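Local atomic coordinates of putative branched-chain amino acid ABC transporter (Chromobacterium violaceum, PDB entry 4PYR), a protein that belongs to the LppC lipoprotein family with a periplasmic-binding-protein-like fold, binds glutathione, and may act as an enzyme regulator. Residues A[4-9]-A[36-41]; A[157-162]-A[183-188]; A[177-182]-A[197-202]; A[222-227]-A[250-255]; A[228-233]-A[274-279]. One frame throughout, in Å; residues are numbered along the deposited sequence.

Contact 1: residues A[4-9]-A[36-41]; sequences IGVILP and AELYSV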
# COMPACT_ATOMS: atom_id res chain seq x y z
N ILE A 4 -17.34 -11.83 -9.93
CA ILE A 4 -16.79 -11.03 -8.83
C ILE A 4 -17.77 -9.95 -8.45
O ILE A 4 -18.16 -9.15 -9.27
CB ILE A 4 -15.49 -10.31 -9.27
CG1 ILE A 4 -14.45 -11.33 -9.78
CG2 ILE A 4 -14.87 -9.47 -8.13
CD1 ILE A 4 -13.20 -10.66 -10.36
N GLY A 5 -18.16 -9.89 -7.18
CA GLY A 5 -18.99 -8.79 -6.74
C GLY A 5 -18.06 -7.70 -6.31
O GLY A 5 -17.16 -7.92 -5.53
N VAL A 6 -18.24 -6.52 -6.90
CA VAL A 6 -17.39 -5.35 -6.61
C VAL A 6 -18.25 -4.41 -5.77
O VAL A 6 -19.13 -3.75 -6.28
CB VAL A 6 -16.90 -4.68 -7.89
CG1 VAL A 6 -15.89 -3.59 -7.50
CG2 VAL A 6 -16.27 -5.68 -8.84
N ILE A 7 -18.04 -4.43 -4.45
CA ILE A 7 -18.91 -3.80 -3.48
C ILE A 7 -18.13 -2.71 -2.79
O ILE A 7 -17.37 -2.93 -1.84
CB ILE A 7 -19.39 -4.88 -2.46
CG1 ILE A 7 -20.06 -5.99 -3.25
CG2 ILE A 7 -20.37 -4.26 -1.50
CD1 ILE A 7 -20.66 -7.11 -2.45
N LEU A 8 -18.33 -1.48 -3.28
CA LEU A 8 -17.55 -0.32 -2.86
C LEU A 8 -18.50 0.84 -2.63
O LEU A 8 -19.62 0.84 -3.10
CB LEU A 8 -16.52 0.03 -3.90
CG LEU A 8 -15.45 -1.04 -4.16
CD1 LEU A 8 -14.55 -0.70 -5.34
CD2 LEU A 8 -14.61 -1.32 -2.91
N PRO A 9 -18.05 1.85 -1.85
CA PRO A 9 -18.89 3.02 -1.57
C PRO A 9 -19.32 3.78 -2.82
O PRO A 9 -18.56 3.83 -3.78
CB PRO A 9 -17.99 3.89 -0.68
CG PRO A 9 -17.01 2.95 -0.08
CD PRO A 9 -16.78 1.89 -1.10
N ALA A 36 -13.18 -13.20 -15.70
CA ALA A 36 -14.30 -13.06 -14.78
C ALA A 36 -15.34 -12.06 -15.27
O ALA A 36 -15.05 -11.15 -16.07
CB ALA A 36 -13.82 -12.62 -13.39
N GLU A 37 -16.55 -12.23 -14.74
CA GLU A 37 -17.64 -11.28 -14.91
C GLU A 37 -17.73 -10.42 -13.68
O GLU A 37 -17.56 -10.90 -12.59
CB GLU A 37 -18.94 -12.03 -15.11
CG GLU A 37 -20.13 -11.13 -15.43
CD GLU A 37 -21.33 -11.90 -15.97
OE1 GLU A 37 -21.17 -13.02 -16.52
OE2 GLU A 37 -22.47 -11.37 -15.84
N LEU A 38 -17.98 -9.12 -13.85
CA LEU A 38 -18.17 -8.24 -12.73
C LEU A 38 -19.66 -8.03 -12.42
O LEU A 38 -20.49 -7.88 -13.32
CB LEU A 38 -17.53 -6.88 -13.03
CG LEU A 38 -16.05 -6.86 -13.39
CD1 LEU A 38 -15.56 -5.40 -13.63
CD2 LEU A 38 -15.19 -7.50 -12.35
N TYR A 39 -19.97 -7.99 -11.13
CA TYR A 39 -21.29 -7.59 -10.62
C TYR A 39 -21.01 -6.41 -9.71
O TYR A 39 -20.33 -6.52 -8.70
CB TYR A 39 -21.88 -8.79 -9.85
CG TYR A 39 -23.13 -8.52 -9.05
CD1 TYR A 39 -23.10 -7.79 -7.86
CD2 TYR A 39 -24.35 -9.04 -9.46
CE1 TYR A 39 -24.25 -7.57 -7.11
CE2 TYR A 39 -25.51 -8.83 -8.71
CZ TYR A 39 -25.45 -8.09 -7.54
OH TYR A 39 -26.60 -7.88 -6.79
N SER A 40 -21.45 -5.23 -10.12
CA SER A 40 -21.04 -4.02 -9.41
C SER A 40 -22.22 -3.48 -8.67
O SER A 40 -23.29 -3.30 -9.22
CB SER A 40 -20.56 -2.99 -10.43
OG SER A 40 -19.42 -3.50 -11.10
N VAL A 41 -22.02 -3.23 -7.38
CA VAL A 41 -23.03 -2.57 -6.60
C VAL A 41 -22.37 -1.60 -5.61
O VAL A 41 -21.24 -1.83 -5.13
CB VAL A 41 -23.91 -3.59 -5.88
CG1 VAL A 41 -23.10 -4.29 -4.83
CG2 VAL A 41 -25.16 -2.95 -5.28
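L38 overlaps two residues of the neighbouring strand at once: its CD2 methyl sits 4.1 Å from V6 CG2 and 4.2 Å from I4 CB, filling the step between them. With CG anti to the carbonyl carbon (chi1 -57°), the leucine leans in toward strand 4-8 instead of standing straight off its own strand. I4 extends the same apolar patch in the other direction, its CD1 lying 3.7 Å from A36 CB. On the reverse face I7 and V41 run side by side and point the same way, with their CG1 atoms 3.8 Å apart.

The register follows from the backbone. I4 N donates to E37 O, Y39 N to I4 O at 2.8 Å, V6 N to Y39 O and V41 N to V6 O, so that I4 and V6 each bond on both sides of their paired residue, as parallel pairing requires. The ladder slackens at the end, where L8 N reaches V41 O at 3.5 Å in a weak bond. There V6 O and V41 O, both acceptors, are only 3.1 Å apart; R23 hydrogen-bonds to both through its two terminal nitrogens, which probably offsets their mutual repulsion.

Helix 16-33 lies against L38 and S40, whereas helix 48-57 packs on I7, Y39 and V41, so helices flank both faces. The axes of the two strand segments are inclined at 28°, the modest twist of neighbouring parallel strands. Strand 2-8, helix 16-33 and strand 36-42 thus form a beta-alpha-beta unit that closes one edge of the five-stranded parallel sheet in a periplasmic-binding-protein-like lobe.

Contact 2: residues A[157-162]-A[183-188]; sequences MAFDAN and VAQAAR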
# COMPACT_ATOMS: atom_id res chain seq x y z
N MSE A 157 15.97 10.63 15.25
CA MSE A 157 15.90 12.04 15.58
C MSE A 157 14.59 12.60 15.10
O MSE A 157 14.34 12.56 13.88
CB MSE A 157 17.05 12.78 14.92
CG MSE A 157 18.40 12.23 15.38
SE MSE A 157 19.80 13.58 15.06
CE MSE A 157 18.94 15.09 16.00
N ALA A 158 13.95 13.40 15.94
CA ALA A 158 12.80 14.21 15.55
C ALA A 158 13.28 15.37 14.66
O ALA A 158 14.21 16.06 15.02
CB ALA A 158 12.14 14.79 16.80
N PHE A 159 12.68 15.49 13.48
CA PHE A 159 12.99 16.64 12.61
C PHE A 159 12.60 17.95 13.27
O PHE A 159 11.50 18.06 13.79
CB PHE A 159 12.27 16.49 11.28
CG PHE A 159 12.66 17.57 10.29
CD1 PHE A 159 13.89 17.53 9.69
CD2 PHE A 159 11.79 18.58 9.96
CE1 PHE A 159 14.28 18.50 8.78
CE2 PHE A 159 12.17 19.56 9.07
CZ PHE A 159 13.41 19.51 8.47
N ASP A 160 13.50 18.96 13.18
CA ASP A 160 13.31 20.27 13.74
C ASP A 160 13.60 21.27 12.62
O ASP A 160 14.74 21.49 12.28
CB ASP A 160 14.27 20.49 14.92
CG ASP A 160 13.94 21.71 15.73
OD1 ASP A 160 13.45 22.70 15.14
OD2 ASP A 160 14.17 21.67 16.95
N ALA A 161 12.54 21.76 11.99
CA ALA A 161 12.63 22.79 10.93
C ALA A 161 13.34 24.10 11.33
O ALA A 161 13.96 24.75 10.47
CB ALA A 161 11.23 23.07 10.41
N ASN A 162 13.26 24.55 12.60
CA ASN A 162 13.81 25.81 13.04
C ASN A 162 15.22 25.71 13.63
O ASN A 162 15.85 26.71 13.98
CB ASN A 162 12.86 26.42 14.07
CG ASN A 162 11.45 26.56 13.53
OD1 ASN A 162 11.25 27.13 12.46
ND2 ASN A 162 10.47 25.99 14.23
N VAL A 183 6.95 15.37 2.38
CA VAL A 183 7.74 15.62 1.19
C VAL A 183 8.34 17.03 1.18
O VAL A 183 9.49 17.18 0.77
CB VAL A 183 6.92 15.27 -0.08
CG1 VAL A 183 5.76 16.23 -0.30
CG2 VAL A 183 7.80 15.17 -1.31
N ALA A 184 7.60 18.03 1.66
CA ALA A 184 8.15 19.40 1.73
C ALA A 184 9.39 19.50 2.64
O ALA A 184 10.44 20.02 2.22
CB ALA A 184 7.11 20.42 2.17
N GLN A 185 9.28 18.96 3.85
CA GLN A 185 10.40 18.95 4.76
C GLN A 185 11.52 18.05 4.28
O GLN A 185 12.69 18.35 4.51
CB GLN A 185 9.95 18.61 6.18
CG GLN A 185 9.14 19.77 6.80
CD GLN A 185 8.86 19.63 8.29
OE1 GLN A 185 8.43 18.56 8.77
NE2 GLN A 185 9.08 20.73 9.04
N ALA A 186 11.18 16.92 3.64
CA ALA A 186 12.21 16.04 3.13
C ALA A 186 13.06 16.70 2.10
O ALA A 186 14.28 16.51 2.07
CB ALA A 186 11.56 14.81 2.53
N ALA A 187 12.42 17.50 1.26
CA ALA A 187 13.15 18.24 0.23
C ALA A 187 14.06 19.27 0.85
O ALA A 187 15.21 19.43 0.41
CB ALA A 187 12.17 18.88 -0.76
N ARG A 188 13.58 19.98 1.87
CA ARG A 188 14.45 20.93 2.59
C ARG A 188 15.64 20.23 3.25
O ARG A 188 16.79 20.72 3.17
CB ARG A 188 13.66 21.75 3.62
CG ARG A 188 14.54 22.63 4.50
CD ARG A 188 13.83 23.07 5.77
NE ARG A 188 14.64 24.09 6.39
CZ ARG A 188 14.37 24.73 7.53
NH1 ARG A 188 13.30 24.39 8.24
NH2 ARG A 188 15.20 25.64 7.98
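At the edge of the F159 ring lie R188 CD and the end of Q185, whose side chain comes to the CE2 and CD2 rim with one terminal atom near the ring plane. The amide and ring planes are 72° apart, so the two flat groups cross steeply instead of stacking. This is a surface contact between the loop following edge strand 155-158 of the mixed sheet and the helix of the beta-alpha-beta unit that begins at strand 176-180.

The ring is placed by its first torsion, which sets CG anti to the backbone N (chi1 -174°) and sends it toward the helix. CE2 then comes 3.4 Å from Q185 CD, while the aliphatic part of the glutamine follows with Q185 CB 3.8 Å from the same CE2. Elsewhere on the phenylalanine, L167 and V128 supply apolar neighbours, tying the loop to helix 165-172 and strand 125-129. Q185 is held from the backbone side too, because its N donates to D182 OD2 at the start of the helix.

Beyond F159 the loop is shaped by an Asx turn: D160 OD1 accepts from N162 N at 3.1 Å, nearly along the side-chain C-O axis. A161, the middle residue of this turn, presents its carbonyl to the edge of the R188 guanidinium, near its plane, and its CB lies 3.3 Å from R188 NH1. The modelled separation of A161 O from R188 NH1, 2.4 Å, is too short to be trusted in detail, and the same oxygen lies 2.9 Å from R188 NH2.

Contact 3: residues A[177-182]-A[197-202]; sequences VALALD and VPVYGT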
# COMPACT_ATOMS: atom_id res chain seq x y z
N VAL A 177 20.76 7.98 5.68
CA VAL A 177 19.62 8.63 6.32
C VAL A 177 18.33 7.98 5.84
O VAL A 177 18.13 7.83 4.65
CB VAL A 177 19.61 10.13 6.06
CG1 VAL A 177 18.39 10.79 6.68
CG2 VAL A 177 20.88 10.70 6.60
N ALA A 178 17.45 7.64 6.77
CA ALA A 178 16.12 7.14 6.46
C ALA A 178 15.12 8.21 6.80
O ALA A 178 15.15 8.71 7.91
CB ALA A 178 15.84 5.90 7.30
N LEU A 179 14.28 8.60 5.85
CA LEU A 179 13.31 9.63 6.05
C LEU A 179 11.93 9.07 6.31
O LEU A 179 11.39 8.32 5.49
CB LEU A 179 13.22 10.55 4.83
CG LEU A 179 14.54 11.23 4.43
CD1 LEU A 179 14.37 12.21 3.27
CD2 LEU A 179 15.12 12.00 5.62
N ALA A 180 11.33 9.46 7.42
CA ALA A 180 9.90 9.34 7.63
C ALA A 180 9.42 10.74 7.87
O ALA A 180 9.30 11.18 9.00
CB ALA A 180 9.63 8.49 8.85
N LEU A 181 9.22 11.48 6.77
CA LEU A 181 9.12 12.92 6.80
C LEU A 181 8.27 13.32 5.61
O LEU A 181 8.35 12.71 4.52
CB LEU A 181 10.56 13.47 6.68
CG LEU A 181 10.81 14.94 6.93
CD1 LEU A 181 10.23 15.37 8.26
CD2 LEU A 181 12.30 15.23 6.79
N ASP A 182 7.44 14.36 5.80
CA ASP A 182 6.61 14.87 4.74
C ASP A 182 7.49 15.40 3.59
O ASP A 182 8.63 15.84 3.80
CB ASP A 182 5.72 15.99 5.28
CG ASP A 182 6.53 17.10 5.94
OD1 ASP A 182 7.01 16.91 7.10
OD2 ASP A 182 6.79 18.11 5.28
N VAL A 197 25.68 11.63 1.05
CA VAL A 197 25.17 10.65 1.99
C VAL A 197 23.95 9.97 1.38
O VAL A 197 23.07 10.61 0.84
CB VAL A 197 24.84 11.20 3.40
CG1 VAL A 197 23.73 12.22 3.35
CG2 VAL A 197 24.47 10.06 4.35
N PRO A 198 23.91 8.61 1.44
CA PRO A 198 22.73 7.92 0.95
C PRO A 198 21.48 8.27 1.75
O PRO A 198 21.50 8.23 2.98
CB PRO A 198 23.09 6.46 1.15
CG PRO A 198 24.56 6.39 1.19
CD PRO A 198 25.01 7.69 1.77
N VAL A 199 20.39 8.60 1.05
CA VAL A 199 19.14 8.99 1.66
C VAL A 199 18.06 8.07 1.08
O VAL A 199 18.01 7.84 -0.12
CB VAL A 199 18.81 10.47 1.40
CG1 VAL A 199 17.45 10.84 2.01
CG2 VAL A 199 19.93 11.35 1.97
N TYR A 200 17.23 7.54 1.97
CA TYR A 200 16.18 6.62 1.64
C TYR A 200 14.83 7.08 2.15
O TYR A 200 14.74 7.73 3.20
CB TYR A 200 16.46 5.30 2.35
CG TYR A 200 17.66 4.55 1.88
CD1 TYR A 200 18.96 4.91 2.28
CD2 TYR A 200 17.52 3.44 1.05
CE1 TYR A 200 20.06 4.20 1.87
CE2 TYR A 200 18.60 2.69 0.66
CZ TYR A 200 19.88 3.05 1.04
OH TYR A 200 20.99 2.30 0.64
N GLY A 201 13.78 6.73 1.45
CA GLY A 201 12.42 6.97 1.91
C GLY A 201 11.47 5.87 1.40
O GLY A 201 11.84 5.01 0.61
N THR A 202 10.22 5.98 1.83
CA THR A 202 9.14 5.18 1.33
C THR A 202 8.42 5.93 0.21
O THR A 202 8.86 7.01 -0.21
CB THR A 202 8.13 4.81 2.43
OG1 THR A 202 7.49 6.00 2.92
CG2 THR A 202 8.83 4.18 3.56
O HOH W 1 9.29 7.81 3.82
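Packing is tight where V199 meets L179 and slackens toward G201 and T202, where a water enters between the strands. At the tight end L179 CD1 lies 3.6 Å from V199 CG1, the two side chains crossing at a slant on one face of the sheet. L179 keeps CG anti to its carbonyl carbon (chi1 -57°), which brings CG also to 3.8 Å from V199 CG1. V177 is the residue most buried by the other segment, yet its side-chain distances are longer: CB is 4.3 Å from V199 CG2, and CG2 is 4.3 Å from V197 CG2.

Three backbone bonds fix the register. V177 N donates to P198 O, Y200 N to V177 O, and L179 N to Y200 O at 2.8 Å with an N-H...O angle of 165°. V177 therefore uses both its N and its O on the two residues flanking V199. The next donor, T202 N, is 4.5 Å from L179 O, and water 1 sits between them, donating to L179 O at 2.7 Å and accepting from T202 N at 2.9 Å. A single bound water thus continues the ladder. The strand axes are inclined at 31°.

On the other face Y200 turns a ring edge to V177 O. Its hydroxyl is engaged by D120 and R122, and helix 106-119 packs on the ring through L113 and M117. Helix 183-192 covers the opposite face by way of L179 and V199. Strand 176-180, that helix and strand 199-201 make up a beta-alpha-beta crossover in the parallel part of the mixed sheet, the alternating architecture of a periplasmic-binding-protein-like lobe.

Contact 4: residues A[222-227]-A[250-255]; sequences MPWFLM and LYALGI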
# COMPACT_ATOMS: atom_id res chain seq x y z
N MSE A 222 5.53 0.94 -5.82
CA MSE A 222 4.94 -0.04 -6.69
C MSE A 222 5.68 -0.30 -7.98
O MSE A 222 6.15 0.62 -8.62
CB MSE A 222 3.58 0.44 -7.14
CG MSE A 222 2.64 0.65 -5.97
SE MSE A 222 0.88 0.96 -6.76
CE MSE A 222 -0.02 0.84 -5.00
N PRO A 223 5.75 -1.57 -8.41
CA PRO A 223 6.16 -1.89 -9.80
C PRO A 223 5.43 -1.05 -10.84
O PRO A 223 6.03 -0.66 -11.87
CB PRO A 223 5.78 -3.38 -9.94
CG PRO A 223 5.92 -3.87 -8.56
CD PRO A 223 5.39 -2.78 -7.65
N TRP A 224 4.17 -0.72 -10.54
CA TRP A 224 3.37 0.08 -11.45
C TRP A 224 4.10 1.38 -11.89
O TRP A 224 3.95 1.82 -13.05
CB TRP A 224 2.04 0.41 -10.79
CG TRP A 224 1.08 1.12 -11.69
CD1 TRP A 224 0.63 2.41 -11.57
CD2 TRP A 224 0.41 0.56 -12.82
NE1 TRP A 224 -0.27 2.69 -12.57
CE2 TRP A 224 -0.43 1.57 -13.35
CE3 TRP A 224 0.45 -0.67 -13.45
CZ2 TRP A 224 -1.20 1.37 -14.48
CZ3 TRP A 224 -0.33 -0.87 -14.56
CH2 TRP A 224 -1.14 0.13 -15.05
N PHE A 225 4.84 1.98 -10.95
CA PHE A 225 5.64 3.18 -11.24
C PHE A 225 7.09 2.87 -11.59
O PHE A 225 7.70 3.53 -12.45
CB PHE A 225 5.63 4.13 -10.02
CG PHE A 225 4.24 4.55 -9.57
CD1 PHE A 225 3.39 5.21 -10.40
CD2 PHE A 225 3.82 4.27 -8.30
CE1 PHE A 225 2.14 5.60 -9.97
CE2 PHE A 225 2.55 4.62 -7.87
CZ PHE A 225 1.72 5.30 -8.70
N LEU A 226 7.70 1.91 -10.91
CA LEU A 226 9.14 1.72 -10.97
C LEU A 226 9.65 0.69 -12.00
O LEU A 226 10.85 0.64 -12.24
CB LEU A 226 9.68 1.35 -9.59
CG LEU A 226 9.49 2.40 -8.52
CD1 LEU A 226 10.01 1.91 -7.19
CD2 LEU A 226 10.17 3.70 -8.94
N MSE A 227 8.76 -0.17 -12.51
CA MSE A 227 9.17 -1.29 -13.35
C MSE A 227 8.30 -1.34 -14.57
O MSE A 227 7.44 -2.20 -14.69
CB MSE A 227 9.02 -2.56 -12.51
CG MSE A 227 10.02 -2.59 -11.37
SE MSE A 227 9.84 -4.32 -10.42
CE MSE A 227 10.48 -5.53 -11.84
N LEU A 250 -4.34 3.86 -6.21
CA LEU A 250 -5.65 3.22 -6.02
C LEU A 250 -6.11 2.52 -7.28
O LEU A 250 -6.77 1.50 -7.22
CB LEU A 250 -6.73 4.20 -5.57
CG LEU A 250 -6.47 4.91 -4.24
CD1 LEU A 250 -7.44 6.06 -4.05
CD2 LEU A 250 -6.58 3.89 -3.10
N TYR A 251 -5.77 3.05 -8.44
CA TYR A 251 -6.05 2.38 -9.72
C TYR A 251 -5.30 1.04 -9.78
O TYR A 251 -5.90 -0.01 -10.12
CB TYR A 251 -5.60 3.31 -10.86
CG TYR A 251 -5.75 2.75 -12.26
CD1 TYR A 251 -6.97 2.82 -12.95
CD2 TYR A 251 -4.66 2.19 -12.92
CE1 TYR A 251 -7.09 2.35 -14.26
CE2 TYR A 251 -4.77 1.69 -14.23
CZ TYR A 251 -5.97 1.78 -14.90
OH TYR A 251 -6.10 1.32 -16.20
N ALA A 252 -4.03 1.07 -9.40
CA ALA A 252 -3.20 -0.12 -9.40
C ALA A 252 -3.73 -1.09 -8.37
O ALA A 252 -3.70 -2.29 -8.59
CB ALA A 252 -1.73 0.22 -9.14
N LEU A 253 -4.22 -0.57 -7.25
CA LEU A 253 -4.82 -1.43 -6.21
C LEU A 253 -5.99 -2.18 -6.81
O LEU A 253 -6.19 -3.38 -6.52
CB LEU A 253 -5.24 -0.56 -5.01
CG LEU A 253 -5.87 -1.33 -3.85
CD1 LEU A 253 -4.85 -2.21 -3.20
CD2 LEU A 253 -6.46 -0.32 -2.86
N GLY A 254 -6.80 -1.49 -7.60
CA GLY A 254 -7.92 -2.11 -8.32
C GLY A 254 -7.52 -3.24 -9.25
O GLY A 254 -8.16 -4.32 -9.28
N ILE A 255 -6.44 -3.02 -10.00
CA ILE A 255 -5.94 -4.05 -10.89
C ILE A 255 -5.60 -5.27 -10.05
O ILE A 255 -6.03 -6.38 -10.39
CB ILE A 255 -4.69 -3.59 -11.65
CG1 ILE A 255 -5.13 -2.53 -12.68
CG2 ILE A 255 -3.94 -4.76 -12.28
CD1 ILE A 255 -3.99 -1.84 -13.35
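W224 and Y251 each hold CG anti to the backbone N (chi1 -174° and 177°), which directs the indole toward helix 245-265 and brings the far rim of the tyrosine ring to the indole. The contact packs the short helix 223-226 against the long helix 245-265, next to the glutathione pocket to which L253 belongs.

A252 lies at the middle. Its CB sits over one face of the indole in a CH-pi contact, 4.1 Å from the centroid of the five-membered ring, and also touches the selenium of M222, a selenomethionine, at 3.6 Å. M222 reaches that far because its chain is extended beyond CG; it touches the glutathione-binding residue L104 as well. Farther out on the indole, I255 CD1 makes an off-centre CH-pi contact with the six-membered ring, 4.3 Å from its centroid, the two side chains crossing at about a right angle.

The polar ends of the aromatic residues look elsewhere: W224 NE1 donates to E248, and Y251 OH bonds to P237 O. Their rings are inclined at 47°, an oblique pairing in which W224 CZ2 comes to 3.6 Å from Y251 CE2.

Contact 5: residues A[228-233]-A[274-279]; sequences PAHPAV and RLDGVT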
# COMPACT_ATOMS: atom_id res chain seq x y z
N PRO A 228 8.51 -0.41 -15.53
CA PRO A 228 7.69 -0.37 -16.73
C PRO A 228 7.68 -1.69 -17.50
O PRO A 228 6.65 -2.03 -18.10
CB PRO A 228 8.31 0.75 -17.58
CG PRO A 228 9.48 1.26 -16.83
CD PRO A 228 9.44 0.73 -15.44
N ALA A 229 8.79 -2.43 -17.44
CA ALA A 229 8.90 -3.70 -18.17
C ALA A 229 8.54 -4.96 -17.36
O ALA A 229 8.75 -6.09 -17.83
CB ALA A 229 10.29 -3.83 -18.75
N HIS A 230 8.00 -4.78 -16.15
CA HIS A 230 7.41 -5.88 -15.42
C HIS A 230 6.28 -6.45 -16.27
O HIS A 230 5.47 -5.70 -16.78
CB HIS A 230 6.90 -5.29 -14.09
CG HIS A 230 6.31 -6.26 -13.13
ND1 HIS A 230 5.12 -6.89 -13.35
CD2 HIS A 230 6.68 -6.59 -11.87
CE1 HIS A 230 4.81 -7.64 -12.30
NE2 HIS A 230 5.73 -7.45 -11.37
N PRO A 231 6.18 -7.78 -16.40
CA PRO A 231 5.20 -8.40 -17.30
C PRO A 231 3.75 -8.02 -16.99
O PRO A 231 2.94 -7.83 -17.87
CB PRO A 231 5.46 -9.91 -17.12
CG PRO A 231 6.18 -10.03 -15.82
CD PRO A 231 7.01 -8.78 -15.71
N ALA A 232 3.40 -7.91 -15.71
CA ALA A 232 2.04 -7.50 -15.37
C ALA A 232 1.82 -6.01 -15.56
O ALA A 232 0.77 -5.59 -16.02
CB ALA A 232 1.71 -7.92 -13.93
N VAL A 233 2.81 -5.21 -15.18
CA VAL A 233 2.67 -3.78 -15.32
C VAL A 233 2.36 -3.46 -16.80
O VAL A 233 1.43 -2.73 -17.07
CB VAL A 233 3.91 -3.03 -14.86
CG1 VAL A 233 3.81 -1.56 -15.25
CG2 VAL A 233 4.11 -3.18 -13.38
N ARG A 274 -0.39 -16.33 -4.29
CA ARG A 274 0.68 -15.38 -4.42
C ARG A 274 0.47 -14.66 -5.75
O ARG A 274 -0.17 -15.20 -6.64
CB ARG A 274 2.03 -16.08 -4.44
CG ARG A 274 2.30 -16.96 -3.22
CD ARG A 274 3.73 -16.87 -2.75
NE ARG A 274 3.93 -17.55 -1.46
CZ ARG A 274 5.08 -17.58 -0.78
NH1 ARG A 274 6.16 -16.98 -1.26
NH2 ARG A 274 5.14 -18.22 0.39
N LEU A 275 0.97 -13.44 -5.88
CA LEU A 275 0.78 -12.67 -7.12
C LEU A 275 1.97 -11.75 -7.38
O LEU A 275 2.44 -11.11 -6.47
CB LEU A 275 -0.46 -11.77 -7.00
CG LEU A 275 -0.99 -11.10 -8.28
CD1 LEU A 275 -1.60 -12.15 -9.17
CD2 LEU A 275 -1.96 -9.95 -8.05
N ASP A 276 2.41 -11.70 -8.64
CA ASP A 276 3.32 -10.64 -9.13
C ASP A 276 2.50 -9.37 -9.38
O ASP A 276 2.14 -9.02 -10.52
CB ASP A 276 4.14 -11.09 -10.36
CG ASP A 276 3.29 -11.42 -11.60
OD1 ASP A 276 2.15 -11.88 -11.46
OD2 ASP A 276 3.79 -11.20 -12.74
N GLY A 277 2.13 -8.72 -8.28
CA GLY A 277 1.18 -7.66 -8.30
C GLY A 277 1.79 -6.42 -8.95
O GLY A 277 3.00 -6.18 -8.84
N VAL A 278 0.95 -5.66 -9.62
CA VAL A 278 1.39 -4.32 -10.04
C VAL A 278 1.65 -3.42 -8.83
O VAL A 278 2.39 -2.45 -8.95
CB VAL A 278 0.47 -3.63 -11.05
CG1 VAL A 278 0.32 -4.44 -12.30
CG2 VAL A 278 -0.89 -3.26 -10.44
N THR A 279 1.10 -3.79 -7.65
CA THR A 279 1.29 -3.01 -6.44
C THR A 279 2.44 -3.57 -5.61
O THR A 279 2.81 -2.97 -4.59
CB THR A 279 0.03 -2.98 -5.54
OG1 THR A 279 -0.19 -4.31 -5.00
CG2 THR A 279 -1.15 -2.46 -6.26
O HOH W 2 5.20 -7.72 -8.54
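D276, V278 and H230 carry most of the contact. H230 and D276 cross obliquely with imidazole and carboxylate planes 24° apart; H230 CE1 lies 3.7 Å from D276 OD2, and D276 O meets the ring at its edge. The carboxylate owes its place partly to R259, which forms a salt bridge with D276 OD1, and partly to its CG lying between backbone N and carbonyl carbon (chi1 63°). D276 is also the centre of an inverse gamma turn, closed by a weak bond from G277 N to L275 O.

A water links the two segments beside this pair: water 2 lies 2.9 Å from H230 NE2 and donates to G277 O at 2.7 Å. V278 supplies the apolar half, its CG1 standing 4.1 Å from both A232 CB and V233 CG2, so that one methyl bridges two successive residues of the helix start.

The other ring nitrogen works within its own segment. H230 ND1 accepts from A232 N at 3.1 Å, near the ring plane, and weakly from V233 N. The arrangement is a histidine N-cap at the start of the short, weakly bonded helix 231-235, set against D276 to V278, on and just after the outermost strand of the mixed sheet.

How the contacts relate
Contacts 3, 4 and 5 are buried, contact 1 is partly buried and contact 2 lies at the surface. Contacts 1 and 3 are parallel strand pairs built alike, each spanning a beta-alpha-beta unit, but they belong to different sheets and their centres lie 39 Å apart; backbone bonding dominates both. Contact 2 shares helix 183-192 with the unit of contact 3 and touches it where F159 packs on L181; in it, side chains of the helix meet side chains and a carbonyl of the loop. Contacts 4 and 5 interlock through a backbone hydrogen bond from W224 N to V278 O. Contact 4 is aromatic and apolar, whereas contact 5 adds a water bridge and a carboxylate.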